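Local structure of guanidinopropionase (3NIQ) at residues Met302-Glu305 and Leu306-Leu310; Asp196-Ala199 and Phe200-Cys204; Leu223-Ala226 and Arg227-Gly231; Gly258-Thr261 and Ser262-Gln266; Glu284-Pro287 and Pro288-Val291. The protein catalyses the manganese-dependent hydrolysis of 3-guanidinopropanoate to beta-alanine and urea, working as a homohexamer of the arginase family. All coordinates share one frame; numbering follows the deposited sequence.

Contact 1. Residues Met302-Glu305 and Leu306-Leu310; sequences MMFE and LLCLL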
loop_
_atom_site.group_PDB
_atom_site.type_symbol
_atom_site.label_atom_id
_atom_site.label_comp_id
_atom_site.label_asym_id
_atom_site.label_seq_id
_atom_site.Cartn_x
_atom_site.Cartn_y
_atom_site.Cartn_z
ATOM N N MET A 302 14.765 -15.985 9.505
ATOM C CA MET A 302 14.688 -17.423 9.800
ATOM C C MET A 302 15.747 -18.201 8.990
ATOM O O MET A 302 16.370 -19.139 9.495
ATOM C CB MET A 302 13.277 -17.946 9.542
ATOM C CG MET A 302 12.199 -17.246 10.384
ATOM S SD MET A 302 12.550 -17.317 12.162
ATOM C CE MET A 302 12.854 -19.071 12.405
ATOM N N MET A 303 15.995 -17.763 7.763
ATOM C CA MET A 303 17.041 -18.362 6.946
ATOM C C MET A 303 18.381 -18.266 7.685
ATOM O O MET A 303 19.109 -19.261 7.815
ATOM C CB MET A 303 17.140 -17.629 5.604
ATOM C CG MET A 303 18.116 -18.289 4.607
ATOM S SD MET A 303 18.147 -17.460 3.023
ATOM C CE MET A 303 18.887 -18.749 2.010
ATOM N N PHE A 304 18.698 -17.067 8.180
ATOM C CA PHE A 304 19.910 -16.894 8.980
ATOM C C PHE A 304 19.913 -17.758 10.248
ATOM O O PHE A 304 20.938 -18.360 10.580
ATOM C CB PHE A 304 20.131 -15.427 9.345
ATOM C CG PHE A 304 21.425 -15.188 10.077
ATOM C CD1 PHE A 304 22.634 -15.190 9.393
ATOM C CD2 PHE A 304 21.439 -14.985 11.448
ATOM C CE1 PHE A 304 23.835 -15.002 10.057
ATOM C CE2 PHE A 304 22.670 -14.777 12.127
ATOM C CZ PHE A 304 23.839 -14.781 11.424
ATOM N N GLU A 305 18.790 -17.809 10.972
ATOM C CA GLU A 305 18.727 -18.629 12.192
ATOM C C GLU A 305 19.093 -20.084 11.840
ATOM O O GLU A 305 19.866 -20.723 12.544
ATOM C CB GLU A 305 17.334 -18.616 12.828
ATOM C CG GLU A 305 16.796 -17.246 13.234
ATOM C CD GLU A 305 17.365 -16.769 14.553
ATOM O OE1 GLU A 305 17.922 -17.603 15.306
ATOM O OE2 GLU A 305 17.265 -15.556 14.825
ATOM N N LEU A 306 18.517 -20.577 10.747
ATOM C CA LEU A 306 18.740 -21.948 10.270
ATOM C C LEU A 306 20.156 -22.166 9.747
ATOM O O LEU A 306 20.732 -23.247 9.937
ATOM C CB LEU A 306 17.743 -22.293 9.165
ATOM C CG LEU A 306 16.299 -22.471 9.604
ATOM C CD1 LEU A 306 15.390 -22.453 8.368
ATOM C CD2 LEU A 306 16.108 -23.742 10.419
ATOM N N LEU A 307 20.711 -21.141 9.088
ATOM C CA LEU A 307 22.068 -21.206 8.564
ATOM C C LEU A 307 23.061 -21.480 9.692
ATOM O O LEU A 307 23.983 -22.275 9.547
ATOM C CB LEU A 307 22.444 -19.901 7.844
ATOM C CG LEU A 307 23.925 -19.662 7.521
ATOM C CD1 LEU A 307 24.508 -20.793 6.662
ATOM C CD2 LEU A 307 24.124 -18.326 6.805
ATOM N N CYS A 308 22.871 -20.804 10.810
ATOM C CA CYS A 308 23.790 -20.958 11.926
ATOM C C CYS A 308 23.829 -22.407 12.381
ATOM O O CYS A 308 24.894 -22.930 12.702
ATOM C CB CYS A 308 23.414 -20.026 13.077
ATOM S SG CYS A 308 23.723 -18.274 12.667
ATOM N N LEU A 309 22.672 -23.055 12.397
ATOM C CA LEU A 309 22.602 -24.449 12.834
ATOM C C LEU A 309 23.141 -25.414 11.797
ATOM O O LEU A 309 23.819 -26.382 12.143
ATOM C CB LEU A 309 21.177 -24.825 13.224
ATOM C CG LEU A 309 20.501 -23.941 14.268
ATOM C CD1 LEU A 309 19.150 -24.528 14.644
ATOM C CD2 LEU A 309 21.397 -23.777 15.510
ATOM N N LEU A 310 22.866 -25.150 10.525
ATOM C CA LEU A 310 23.425 -25.988 9.474
ATOM C C LEU A 310 24.946 -25.847 9.389
ATOM O O LEU A 310 25.644 -26.821 9.121
ATOM C CB LEU A 310 22.819 -25.651 8.109
ATOM C CG LEU A 310 21.331 -25.942 7.929
ATOM C CD1 LEU A 310 20.837 -25.257 6.650
ATOM C CD2 LEU A 310 21.117 -27.468 7.825
#
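Cys308 lays its sulfur over one face of the Phe304 ring, one helical turn further along the chain. SG stands 4.0 Å from the ring centroid of Phe304, 24° off the ring normal, and is displaced toward the rim, so that CE2 and CZ of Phe304 are its nearest ring atoms. Two torsions bring this about: Phe304 swings CG opposite its own N (chi1 -175°), which carries the ring out beside its carbonyl, while Cys308 keeps SG next to its own N (chi1 -70°), which points it back at the ring. Leu307 meets the same ring obliquely, its CD2 lying 4.3 Å from Phe304 CD1. On another side of the helix Leu306 folds its branch over the preceding turn, with CG 3.3 Å from Met302 O. Beneath these side chains the i to i+4 ladder is regular: Leu306 N donates to Met302 O, Cys308 N to Phe304 O and, between them, Leu307 N to Met303 O at 2.8 Å. The bent chain of Glu305 takes its carboxylate off the helix to His72, Arg270 and Gln266, which satisfy both oxygens in a buried setting. Met303 and Leu307 rest on strand 118-123 and Leu306 on strand 277-283. This is a Cys sulfur-aromatic contact within helix 294-317, a helix packed against the parallel sheet of the alpha/beta arginase fold.

Contact 2. Residues Asp196-Ala199 and Phe200-Cys204; sequences DDDA and FAREC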
loop_
_atom_site.group_PDB
_atom_site.type_symbol
_atom_site.label_atom_id
_atom_site.label_comp_id
_atom_site.label_asym_id
_atom_site.label_seq_id
_atom_site.Cartn_x
_atom_site.Cartn_y
_atom_site.Cartn_z
ATOM N N ASP A 196 -11.874 -35.963 9.207
ATOM C CA ASP A 196 -11.050 -37.061 8.678
ATOM C C ASP A 196 -9.669 -36.597 8.179
ATOM O O ASP A 196 -9.040 -37.268 7.355
ATOM C CB ASP A 196 -11.791 -37.791 7.538
ATOM C CG ASP A 196 -13.171 -38.305 7.953
ATOM O OD1 ASP A 196 -13.327 -38.789 9.098
ATOM O OD2 ASP A 196 -14.102 -38.234 7.115
ATOM N N ASP A 197 -9.207 -35.450 8.671
ATOM C CA ASP A 197 -7.922 -34.886 8.240
ATOM C C ASP A 197 -6.729 -35.560 8.931
ATOM O O ASP A 197 -5.804 -36.015 8.256
ATOM C CB ASP A 197 -7.893 -33.354 8.419
ATOM C CG ASP A 197 -8.160 -32.919 9.856
ATOM O OD1 ASP A 197 -8.937 -33.608 10.567
ATOM O OD2 ASP A 197 -7.587 -31.879 10.264
ATOM N N ASP A 198 -6.779 -35.648 10.264
ATOM C CA ASP A 198 -5.741 -36.309 11.067
ATOM C C ASP A 198 -5.685 -37.849 10.884
ATOM O O ASP A 198 -4.963 -38.536 11.609
ATOM C CB ASP A 198 -5.876 -35.917 12.561
ATOM C CG ASP A 198 -6.900 -36.781 13.330
ATOM O OD1 ASP A 198 -7.931 -37.201 12.745
ATOM O OD2 ASP A 198 -6.668 -37.043 14.532
ATOM N N ALA A 199 -6.448 -38.376 9.920
ATOM C CA ALA A 199 -6.478 -39.814 9.640
ATOM C C ALA A 199 -5.096 -40.286 9.203
ATOM O O ALA A 199 -4.484 -41.117 9.873
ATOM C CB ALA A 199 -7.517 -40.142 8.569
ATOM N N PHE A 200 -4.608 -39.730 8.092
ATOM C CA PHE A 200 -3.283 -40.045 7.569
ATOM C C PHE A 200 -2.164 -39.878 8.615
ATOM O O PHE A 200 -1.286 -40.737 8.719
ATOM C CB PHE A 200 -2.992 -39.233 6.306
ATOM C CG PHE A 200 -1.632 -39.483 5.726
ATOM C CD1 PHE A 200 -1.418 -40.548 4.863
ATOM C CD2 PHE A 200 -0.561 -38.660 6.062
ATOM C CE1 PHE A 200 -0.164 -40.795 4.333
ATOM C CE2 PHE A 200 0.715 -38.905 5.537
ATOM C CZ PHE A 200 0.912 -39.973 4.672
ATOM N N ALA A 201 -2.215 -38.801 9.398
ATOM C CA ALA A 201 -1.209 -38.547 10.430
ATOM C C ALA A 201 -1.219 -39.639 11.503
ATOM O O ALA A 201 -0.159 -40.111 11.950
ATOM C CB ALA A 201 -1.409 -37.176 11.058
ATOM N N ARG A 202 -2.416 -40.053 11.909
ATOM C CA ARG A 202 -2.537 -41.092 12.922
ATOM C C ARG A 202 -2.072 -42.428 12.355
ATOM O O ARG A 202 -1.345 -43.176 13.008
ATOM C CB ARG A 202 -3.971 -41.174 13.442
ATOM C CG ARG A 202 -4.391 -39.961 14.269
ATOM C CD ARG A 202 -5.744 -40.158 14.951
ATOM N NE ARG A 202 -5.824 -41.431 15.674
ATOM C CZ ARG A 202 -6.668 -42.413 15.368
ATOM N NH1 ARG A 202 -7.525 -42.264 14.359
ATOM N NH2 ARG A 202 -6.665 -43.540 16.078
ATOM N N GLU A 203 -2.474 -42.712 11.123
ATOM C CA GLU A 203 -2.042 -43.920 10.458
ATOM C C GLU A 203 -0.511 -43.972 10.362
ATOM O O GLU A 203 0.083 -45.032 10.540
ATOM C CB GLU A 203 -2.686 -44.022 9.074
ATOM C CG GLU A 203 -4.189 -44.362 9.135
ATOM C CD GLU A 203 -4.974 -43.911 7.897
ATOM O OE1 GLU A 203 -4.357 -43.568 6.852
ATOM O OE2 GLU A 203 -6.226 -43.889 7.982
ATOM N N CYS A 204 0.123 -42.820 10.123
ATOM C CA CYS A 204 1.566 -42.775 9.893
ATOM C C CYS A 204 2.395 -42.649 11.163
ATOM O O CYS A 204 3.581 -42.933 11.146
ATOM C CB CYS A 204 1.912 -41.634 8.908
ATOM S SG CYS A 204 1.355 -42.071 7.263
#
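Where helix 199-204 begins, Asp198 at its N-cap and Arg202 in its first turn run side by side, and they touch through carbon rather than through their charged ends. Asp198 OD2 lies 3.3 Å from Arg202 CD, whereas the gap from Asp198 OD2 to Arg202 NE is 4.6 Å, too wide for a direct charged contact. Arg202 bends at chi3 (50°), which turns the guanidinium away after its methylene groups have passed the carboxylate; the two planes stand 34° apart. Its CG also rests 3.1 Å from Asp198 O. Next, Glu203, its chain extended, runs past the carbonyl of Ala199, with CG 3.3 Å from Ala199 O, and Ala199 CB lies 4.0 Å from Glu203 OE2.

The backbone sets these side chains at their spacing. Arg202 N donates to Asp198 O at 3.0 Å, and Glu203 N to Ala199 O at 2.9 Å with a nearly straight N-H angle of 169°. The Asp198 side chain makes no capping bond; its own N donates a weak hydrogen bond to Asp197 OD1. Farther out, Phe200 turns inward onto Thr153, Arg170 and Ile173, with the sulfur of Cys204 over one face of its ring, and Asp198 packs on Arg76 of a neighbouring subunit. The loop follows strand 183-188, and the side chain of Phe200 is about 9 Å from that of manganese ligand Asp152.

Because opposite charges sit close without a salt bridge, any attraction between Asp198 and Arg202 is probably modest, and the helix start probably owes more to main-chain bonds and to the burial of Phe200.

Contact 3. Residues Leu223-Ala226 and Arg227-Gly231; sequences LAEA and RRVVG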
loop_
_atom_site.group_PDB
_atom_site.type_symbol
_atom_site.label_atom_id
_atom_site.label_comp_id
_atom_site.label_asym_id
_atom_site.label_seq_id
_atom_site.Cartn_x
_atom_site.Cartn_y
_atom_site.Cartn_z
ATOM N N LEU A 223 9.583 -27.848 22.406
ATOM C CA LEU A 223 10.892 -28.107 21.917
ATOM C C LEU A 223 11.375 -29.466 22.371
ATOM O O LEU A 223 11.887 -30.230 21.599
ATOM C CB LEU A 223 11.782 -27.033 22.470
ATOM C CG LEU A 223 13.253 -27.004 22.230
ATOM C CD1 LEU A 223 13.616 -26.849 20.808
ATOM C CD2 LEU A 223 13.847 -25.949 23.092
ATOM N N ALA A 224 11.123 -29.765 23.629
ATOM C CA ALA A 224 11.514 -31.019 24.198
ATOM C C ALA A 224 10.832 -32.167 23.468
ATOM O O ALA A 224 11.435 -33.145 23.129
ATOM C CB ALA A 224 11.172 -31.043 25.620
ATOM N N GLU A 225 9.574 -31.989 23.188
ATOM C CA GLU A 225 8.822 -33.005 22.457
ATOM C C GLU A 225 9.357 -33.130 21.035
ATOM O O GLU A 225 9.530 -34.243 20.523
ATOM C CB GLU A 225 7.319 -32.700 22.466
ATOM C CG GLU A 225 6.471 -33.727 21.719
ATOM C CD GLU A 225 6.446 -35.091 22.405
ATOM O OE1 GLU A 225 7.135 -35.262 23.448
ATOM O OE2 GLU A 225 5.739 -35.989 21.890
ATOM N N ALA A 226 9.641 -31.994 20.394
ATOM C CA ALA A 226 10.184 -32.039 19.034
ATOM C C ALA A 226 11.518 -32.783 18.988
ATOM O O ALA A 226 11.732 -33.606 18.105
ATOM C CB ALA A 226 10.332 -30.640 18.451
ATOM N N ARG A 227 12.416 -32.483 19.929
ATOM C CA ARG A 227 13.753 -33.105 19.920
ATOM C C ARG A 227 13.661 -34.592 20.243
ATOM O O ARG A 227 14.425 -35.397 19.712
ATOM C CB ARG A 227 14.704 -32.423 20.900
ATOM C CG ARG A 227 15.025 -30.983 20.549
ATOM C CD ARG A 227 16.013 -30.404 21.552
ATOM N NE ARG A 227 17.288 -31.112 21.496
ATOM C CZ ARG A 227 18.376 -30.682 20.854
ATOM N NH1 ARG A 227 18.380 -29.522 20.204
ATOM N NH2 ARG A 227 19.480 -31.419 20.870
ATOM N N ARG A 228 12.718 -34.945 21.116
ATOM C CA ARG A 228 12.426 -36.348 21.406
ATOM C C ARG A 228 12.008 -37.101 20.146
ATOM O O ARG A 228 12.452 -38.228 19.918
ATOM C CB ARG A 228 11.317 -36.472 22.461
ATOM C CG ARG A 228 11.138 -37.906 22.984
ATOM C CD ARG A 228 9.839 -38.099 23.746
ATOM N NE ARG A 228 8.647 -37.845 22.929
ATOM C CZ ARG A 228 8.126 -38.686 22.033
ATOM N NH1 ARG A 228 8.691 -39.862 21.802
ATOM N NH2 ARG A 228 7.029 -38.340 21.358
ATOM N N VAL A 229 11.148 -36.490 19.329
ATOM C CA VAL A 229 10.644 -37.170 18.126
ATOM C C VAL A 229 11.735 -37.475 17.118
ATOM O O VAL A 229 11.802 -38.583 16.580
ATOM C CB VAL A 229 9.502 -36.362 17.407
ATOM C CG1 VAL A 229 9.290 -36.865 15.949
ATOM C CG2 VAL A 229 8.187 -36.446 18.193
ATOM N N VAL A 230 12.564 -36.475 16.817
ATOM C CA VAL A 230 13.557 -36.616 15.749
ATOM C C VAL A 230 14.818 -37.295 16.271
ATOM O O VAL A 230 15.562 -37.901 15.504
ATOM C CB VAL A 230 13.905 -35.249 15.068
ATOM C CG1 VAL A 230 12.623 -34.579 14.521
ATOM C CG2 VAL A 230 14.625 -34.315 16.036
ATOM N N GLY A 231 15.045 -37.195 17.579
ATOM C CA GLY A 231 16.197 -37.853 18.197
ATOM C C GLY A 231 17.534 -37.462 17.581
ATOM O O GLY A 231 17.782 -36.278 17.276
#
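A side-on salt bridge between Glu225 and Arg228, three residues apart, marks the last turns of helix 211-230, on the flank that faces edge strand 207-210. Arg228 uses two nitrogens, one for each carboxylate oxygen: NE reaches Glu225 OE1 at 3.0 Å and NH2 reaches Glu225 OE2 at 2.7 Å. The N-H angles, 174° and 175°, make both bonds almost straight. The oxygens lie in the guanidinium plane, but the carboxylate is turned 44° against that plane, so both donors arrive from above it. Glu225 comes within range by bending at chi2, which turns its end forward along the helix, toward Arg228.

On another flank, Arg227 passes Leu223, its CD 4.4 Å from Leu223 CD1, before its NH1 goes on to the carbonyls of Gly271 and Arg273. Main-chain bonds continue to the end, Val230 N meeting Ala226 O at 3.3 Å, and the helix stops at Gly231, whose phi is positive. Ala226 and Val229 pack on Val184 of strand 183-188.

Glu225 OE2 also bridges Arg207, so two arginines share one carboxylate; this would be expected to stabilise its negative charge and to tie the helix end to the edge of the sheet.

Contact 4. Residues Gly258-Thr261 and Ser262-Gln266; sequences GGMT and SLQAQ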
loop_
_atom_site.group_PDB
_atom_site.type_symbol
_atom_site.label_atom_id
_atom_site.label_comp_id
_atom_site.label_asym_id
_atom_site.label_seq_id
_atom_site.Cartn_x
_atom_site.Cartn_y
_atom_site.Cartn_z
ATOM N N GLY A 258 -4.340 -16.212 14.249
ATOM C CA GLY A 258 -4.055 -16.803 15.570
ATOM C C GLY A 258 -2.855 -17.733 15.523
ATOM O O GLY A 258 -2.943 -18.886 15.962
ATOM N N GLY A 259 -1.734 -17.233 14.993
ATOM C CA GLY A 259 -0.529 -18.066 14.812
ATOM C C GLY A 259 0.633 -17.755 15.731
ATOM O O GLY A 259 0.503 -17.048 16.714
ATOM N N MET A 260 1.781 -18.321 15.393
ATOM C CA MET A 260 2.995 -18.189 16.152
ATOM C C MET A 260 3.523 -16.771 16.027
ATOM O O MET A 260 3.289 -16.113 15.017
ATOM C CB MET A 260 3.997 -19.198 15.570
ATOM C CG MET A 260 5.250 -19.432 16.363
ATOM S SD MET A 260 6.135 -20.876 15.707
ATOM C CE MET A 260 5.086 -22.244 16.184
ATOM N N THR A 261 4.251 -16.286 17.028
ATOM C CA THR A 261 4.929 -14.993 16.845
ATOM C C THR A 261 6.328 -15.221 16.246
ATOM O O THR A 261 6.861 -16.317 16.351
ATOM C CB THR A 261 5.032 -14.194 18.153
ATOM O OG1 THR A 261 5.966 -14.822 19.025
ATOM C CG2 THR A 261 3.657 -14.061 18.890
ATOM N N SER A 262 6.920 -14.194 15.630
ATOM C CA SER A 262 8.292 -14.304 15.111
ATOM C C SER A 262 9.212 -14.671 16.275
ATOM O O SER A 262 10.107 -15.513 16.164
ATOM C CB SER A 262 8.750 -12.964 14.513
ATOM O OG SER A 262 8.083 -12.692 13.301
ATOM N N LEU A 263 8.976 -14.043 17.410
ATOM C CA LEU A 263 9.777 -14.346 18.595
ATOM C C LEU A 263 9.728 -15.849 18.979
ATOM O O LEU A 263 10.759 -16.478 19.217
ATOM C CB LEU A 263 9.297 -13.475 19.757
ATOM C CG LEU A 263 9.816 -13.898 21.124
ATOM C CD1 LEU A 263 11.299 -13.566 21.255
ATOM C CD2 LEU A 263 8.996 -13.214 22.218
ATOM N N GLN A 264 8.524 -16.409 19.034
ATOM C CA GLN A 264 8.365 -17.843 19.303
ATOM C C GLN A 264 9.079 -18.722 18.263
ATOM O O GLN A 264 9.714 -19.712 18.622
ATOM C CB GLN A 264 6.886 -18.204 19.387
ATOM C CG GLN A 264 6.234 -17.801 20.699
ATOM C CD GLN A 264 4.736 -17.876 20.620
ATOM O OE1 GLN A 264 4.138 -17.845 19.528
ATOM N NE2 GLN A 264 4.105 -17.987 21.779
ATOM N N ALA A 265 8.986 -18.348 16.987
ATOM C CA ALA A 265 9.666 -19.100 15.914
ATOM C C ALA A 265 11.188 -19.099 16.063
ATOM O O ALA A 265 11.845 -20.129 15.863
ATOM C CB ALA A 265 9.252 -18.581 14.525
ATOM N N GLN A 266 11.750 -17.954 16.431
ATOM C CA GLN A 266 13.188 -17.851 16.664
ATOM C C GLN A 266 13.592 -18.729 17.846
ATOM O O GLN A 266 14.593 -19.438 17.785
ATOM C CB GLN A 266 13.600 -16.398 16.924
ATOM C CG GLN A 266 13.640 -15.507 15.674
ATOM C CD GLN A 266 14.003 -14.071 16.017
ATOM O OE1 GLN A 266 13.334 -13.437 16.823
ATOM N NE2 GLN A 266 15.062 -13.552 15.393
HETATM O O HOH W 1 1.303 -17.464 19.391
#
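Gln264 OE1, reaching back from the first turn of helix 262-270, is gripped by two donors. Thr261 N gives it a nearly straight bond of 2.9 Å (N-H angle 169°), tilted 28° from the amide plane, and a water donates to the same oxygen at 2.9 Å. That water's second bond runs 2.8 Å to Gly259 O, which links the side chain to the loop, two residues before the N-cap. In return, Thr261 OG1 accepts from Gln264 N at 3.0 Å, so each residue caps the backbone N of the other. The hydroxyl can do this because OG1 sits between the backbone N and the carbonyl carbon of Thr261 (chi1 71°), placed over the opening turn. Gln264 keeps CG next to its own N and then extends, which carries its amide back past Thr261 OG1 to Thr261 N.

Met260 approaches the same turn from the loop. Its CG lies 3.7 Å from Gln264 CB, and its extended chain brings SD to 4.0 Å from Ala265 CB. The first main-chain bond of the helix follows, Ala265 N to Thr261 O at 3.0 Å.

Before the cap, Asp245 holds Gly259 N; beyond it, Ser262 packs on Val298 of helix 294-317, while Leu263 packs on Val215 of a neighbouring subunit. The reciprocal pair is a capping box, with Thr261 as N-cap, and it starts helix 262-270 at the end of the loop that follows strand 235-240, the strand that delivers manganese ligand Asp240.

Contact 5. Residues Glu284-Pro287 and Pro288-Val291; sequences EVSP and PFDV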
loop_
_atom_site.group_PDB
_atom_site.type_symbol
_atom_site.label_atom_id
_atom_site.label_comp_id
_atom_site.label_asym_id
_atom_site.label_seq_id
_atom_site.Cartn_x
_atom_site.Cartn_y
_atom_site.Cartn_z
ATOM N N GLU A 284 6.841 -20.459 1.210
ATOM C CA GLU A 284 5.540 -19.762 1.151
ATOM C C GLU A 284 5.624 -18.242 1.376
ATOM O O GLU A 284 4.594 -17.592 1.584
ATOM C CB GLU A 284 4.475 -20.410 2.092
ATOM C CG GLU A 284 4.112 -21.873 1.783
ATOM C CD GLU A 284 3.301 -22.041 0.493
ATOM O OE1 GLU A 284 2.956 -21.026 -0.163
ATOM O OE2 GLU A 284 3.037 -23.195 0.108
ATOM N N VAL A 285 6.822 -17.666 1.333
ATOM C CA VAL A 285 6.904 -16.196 1.238
ATOM C C VAL A 285 6.318 -15.749 -0.100
ATOM O O VAL A 285 6.786 -16.162 -1.144
ATOM C CB VAL A 285 8.345 -15.655 1.371
ATOM C CG1 VAL A 285 8.363 -14.119 1.233
ATOM C CG2 VAL A 285 8.955 -16.054 2.761
ATOM N N SER A 286 5.288 -14.910 -0.062
ATOM C CA SER A 286 4.591 -14.521 -1.287
ATOM C C SER A 286 4.555 -12.985 -1.427
ATOM O O SER A 286 3.654 -12.324 -0.919
ATOM C CB SER A 286 3.187 -15.133 -1.316
ATOM O OG SER A 286 2.515 -14.819 -2.526
ATOM N N PRO A 287 5.570 -12.419 -2.102
ATOM C CA PRO A 287 5.736 -10.954 -2.202
ATOM C C PRO A 287 4.518 -10.139 -2.686
ATOM O O PRO A 287 4.298 -9.041 -2.165
ATOM C CB PRO A 287 6.938 -10.795 -3.143
ATOM C CG PRO A 287 7.800 -12.012 -2.792
ATOM C CD PRO A 287 6.761 -13.147 -2.585
ATOM N N PRO A 288 3.710 -10.672 -3.625
ATOM C CA PRO A 288 2.519 -9.903 -4.014
ATOM C C PRO A 288 1.522 -9.690 -2.870
ATOM O O PRO A 288 0.700 -8.795 -2.949
ATOM C CB PRO A 288 1.886 -10.763 -5.117
ATOM C CG PRO A 288 3.010 -11.551 -5.674
ATOM C CD PRO A 288 3.859 -11.882 -4.461
ATOM N N PHE A 289 1.585 -10.500 -1.815
ATOM C CA PHE A 289 0.702 -10.266 -0.674
ATOM C C PHE A 289 1.444 -9.721 0.524
ATOM O O PHE A 289 0.882 -9.637 1.627
ATOM C CB PHE A 289 -0.064 -11.548 -0.331
ATOM C CG PHE A 289 -0.935 -12.017 -1.461
ATOM C CD1 PHE A 289 -2.205 -11.488 -1.635
ATOM C CD2 PHE A 289 -0.443 -12.917 -2.406
ATOM C CE1 PHE A 289 -2.997 -11.906 -2.706
ATOM C CE2 PHE A 289 -1.221 -13.332 -3.471
ATOM C CZ PHE A 289 -2.488 -12.839 -3.615
ATOM N N ASP A 290 2.705 -9.358 0.320
ATOM C CA ASP A 290 3.554 -8.902 1.436
ATOM C C ASP A 290 3.356 -7.408 1.659
ATOM O O ASP A 290 2.838 -6.703 0.779
ATOM C CB ASP A 290 5.014 -9.242 1.159
ATOM C CG ASP A 290 5.900 -9.204 2.412
ATOM O OD1 ASP A 290 5.397 -9.064 3.541
ATOM O OD2 ASP A 290 7.141 -9.278 2.256
ATOM N N VAL A 291 3.775 -6.920 2.826
ATOM C CA VAL A 291 3.594 -5.508 3.166
ATOM C C VAL A 291 4.945 -4.901 3.504
ATOM O O VAL A 291 5.525 -5.215 4.554
ATOM C CB VAL A 291 2.634 -5.336 4.372
ATOM C CG1 VAL A 291 2.492 -3.874 4.730
ATOM C CG2 VAL A 291 1.256 -5.959 4.070
#
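At the edge of the Phe289 ring, close to its plane, sits the hydroxyl of Ser286: OG is 3.5 Å from Phe289 CD2. Ser286 holds OG opposite its own N (chi1 -177°) while Phe289 keeps its ring beside its own N, and this pair of choices brings the oxygen against the C-H rim of the ring. Arg51 makes a cation-pi contact with the same ring. Alongside, the rings of Pro287 and Pro288 point the same way and pack flank to flank, Pro287 CB 3.5 Å from Pro288 CD.

Two successive i to i+3 bonds wind the backbone. Phe289 N donates to Ser286 O at 2.9 Å, standing 36° out of the carbonyl plane, and Asp290 N donates to Pro287 O at 3.0 Å from still farther above its plane (69°). Pro288 has no N-H to give, and the bond to Ser286 O comes from Phe289, as in a 3-10 turn. Asp290 then turns its carboxylate forward: OD1 takes Val291 N at 2.8 Å as well as the hydroxyl of Thr295, and OD2 accepts from Ala296 N, at the beginning of helix 294-317.

Phe289 packs on Pro288 of a neighbouring subunit, and Pro288 on Phe289 of that subunit, which sets this turn at a hexamer interface. With both proline nitrogens lacking a proton and the main-chain donors of Phe289, Asp290 and Val291 all engaged, the chemistry is consistent with a rather stiff turn, in which Asp290 joins the loop to the next helix by hydrogen bonds to both carboxylate oxygens.

In the fold
From the N terminus the five contacts come in series; none nests in or crosses another, and each closes only a local turn. Contact 2 opens helix 199-204 after strand 183-188, and contact 3 ends helix 211-230. Contact 4 then starts helix 262-270, contact 5 shapes the loop between strand 277-283 and helix 294-317, and contact 1 lies within that last helix. Contacts 1 and 4 alone touch: Gln266 NE2 meets Glu305 OE2 at 3.0 Å, probably as a hydrogen bond, and Met302 packs on Ala265 and Gln266, tying helices 262-270 and 294-317 together. Contacts 1 and 2, with centres about 31 Å apart, lie on opposite sides of the chain's centre.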